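CELL WALL surface anchor family protein (Streptococcus pneumoniae, PDB 2X9Z) forms the repeating backbone subunit of the pneumococcal pilus, a surface fibre probably involved in adhesion to host cells. Local coordinates at residues L61-G66 and T89-K94. The protein carries 1 engineered substitution. Sequence-based numbering, arbitrary orientation.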
# COMPACT_ATOMS: atom_id res chain seq x y z
N LEU A 61 12.23 -9.01 -0.58
CA LEU A 61 11.18 -9.78 -1.25
C LEU A 61 11.06 -9.35 -2.70
O LEU A 61 10.67 -8.22 -2.99
CB LEU A 61 9.83 -9.56 -0.55
CG LEU A 61 9.63 -10.24 0.80
CD1 LEU A 61 8.47 -9.59 1.53
CD2 LEU A 61 9.40 -11.74 0.62
N ALA A 62 11.40 -10.25 -3.61
CA ALA A 62 11.27 -9.97 -5.03
C ALA A 62 9.87 -10.32 -5.50
O ALA A 62 9.51 -11.50 -5.58
CB ALA A 62 12.30 -10.74 -5.85
N PHE A 63 9.06 -9.31 -5.80
CA PHE A 63 7.73 -9.53 -6.35
C PHE A 63 7.81 -10.43 -7.59
O PHE A 63 8.62 -10.18 -8.48
CB PHE A 63 7.07 -8.20 -6.70
CG PHE A 63 5.76 -8.35 -7.42
CD1 PHE A 63 4.71 -9.03 -6.83
CD2 PHE A 63 5.59 -7.83 -8.69
CE1 PHE A 63 3.50 -9.19 -7.49
CE2 PHE A 63 4.38 -7.98 -9.36
CZ PHE A 63 3.34 -8.67 -8.76
N ASN A 64 6.98 -11.47 -7.64
CA ASN A 64 6.97 -12.37 -8.79
C ASN A 64 5.96 -11.93 -9.85
O ASN A 64 4.75 -12.19 -9.75
CB ASN A 64 6.69 -13.82 -8.36
CG ASN A 64 7.79 -14.41 -7.49
OD1 ASN A 64 8.95 -13.99 -7.56
ND2 ASN A 64 7.44 -15.39 -6.67
N LYS A 65 6.46 -11.24 -10.87
CA LYS A 65 5.57 -10.74 -11.92
C LYS A 65 4.86 -11.89 -12.62
O LYS A 65 5.44 -12.95 -12.84
CB LYS A 65 6.34 -9.91 -12.94
CG LYS A 65 6.95 -8.65 -12.35
CD LYS A 65 7.71 -7.90 -13.43
CE LYS A 65 8.24 -6.59 -12.91
NZ LYS A 65 9.01 -5.91 -13.99
N GLY A 66 3.59 -11.67 -12.96
CA GLY A 66 2.81 -12.66 -13.68
C GLY A 66 2.01 -13.56 -12.76
O GLY A 66 1.24 -14.39 -13.24
N THR A 89 8.78 -3.72 -7.61
CA THR A 89 8.55 -3.86 -6.17
C THR A 89 7.10 -4.15 -5.78
O THR A 89 6.78 -4.14 -4.59
CB THR A 89 9.03 -2.60 -5.41
OG1 THR A 89 8.36 -1.45 -5.92
CG2 THR A 89 10.54 -2.43 -5.56
N GLY A 90 6.23 -4.40 -6.75
CA GLY A 90 4.83 -4.68 -6.44
C GLY A 90 3.89 -4.39 -7.58
O GLY A 90 4.27 -4.50 -8.74
N PHE A 91 2.67 -4.01 -7.26
CA PHE A 91 1.67 -3.86 -8.30
C PHE A 91 0.53 -2.96 -7.86
O PHE A 91 0.37 -2.66 -6.66
CB PHE A 91 1.11 -5.23 -8.70
CG PHE A 91 0.33 -5.91 -7.60
CD1 PHE A 91 -1.04 -5.70 -7.46
CD2 PHE A 91 0.98 -6.74 -6.70
CE1 PHE A 91 -1.75 -6.33 -6.43
CE2 PHE A 91 0.27 -7.37 -5.68
CZ PHE A 91 -1.10 -7.16 -5.55
N ASP A 92 -0.26 -2.53 -8.84
CA ASP A 92 -1.50 -1.80 -8.60
C ASP A 92 -2.57 -2.47 -9.44
O ASP A 92 -2.35 -2.79 -10.61
CB ASP A 92 -1.34 -0.34 -9.03
CG ASP A 92 -0.32 0.40 -8.20
OD1 ASP A 92 -0.74 1.12 -7.28
OD2 ASP A 92 0.90 0.27 -8.45
N LEU A 93 -3.73 -2.72 -8.84
CA LEU A 93 -4.83 -3.42 -9.51
C LEU A 93 -6.09 -2.60 -9.27
O LEU A 93 -6.47 -2.37 -8.13
CB LEU A 93 -5.00 -4.84 -8.95
CG LEU A 93 -5.96 -5.77 -9.71
CD1 LEU A 93 -5.64 -7.24 -9.41
CD2 LEU A 93 -7.43 -5.48 -9.41
N LYS A 94 -6.72 -2.15 -10.35
CA LYS A 94 -7.91 -1.34 -10.23
C LYS A 94 -9.06 -1.97 -11.01
O LYS A 94 -8.86 -2.50 -12.11
CB LYS A 94 -7.64 0.07 -10.75
CG LYS A 94 -7.43 0.16 -12.25
CD LYS A 94 -7.58 1.58 -12.73
CE LYS A 94 -8.56 1.66 -13.88
NZ LYS A 94 -8.89 3.07 -14.20
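The backbones of 61-66 and 89-94 come nearest at F63 and G90, whose CA atoms lie 5.7 Å apart, and no hydrogen bond joins the two segments. F63 carries the contact. Its CG stands anti to the backbone N (chi1 174°), which sends the ring out over the start of strand 90-95. The G90 backbone itself, CA and carbonyl, meets one face of this ring. Its CA is 4.2 Å from the ring centroid and close to the ring normal, a CH-pi contact. G90 O stands on the same side of the ring plane, displaced toward the CD2-CE2 bond, 3.5 Å from F63 CE2. The opposite face of the F63 ring has K65 N above it, toward the rim. Both segments fall in a Cna-B-like pilin family region, and their strands belong to two sheets that face each other as in a beta sandwich. Strand 61-72 pairs with 110-120, and strand 90-95 lies between 50-57 and 82-87. The contact packs these sheets together in the buried interior. F91 also points toward 61-66. Its CD2 meets F63 CE1 at 3.6 Å. The F63 and F91 side chains cross at about a right angle, with ring planes inclined at 32° and centroids 5.5 Å apart. Y116 makes an edge-to-face contact with F91, and I38 also touches it. M57, V68 and E86 pack around F63.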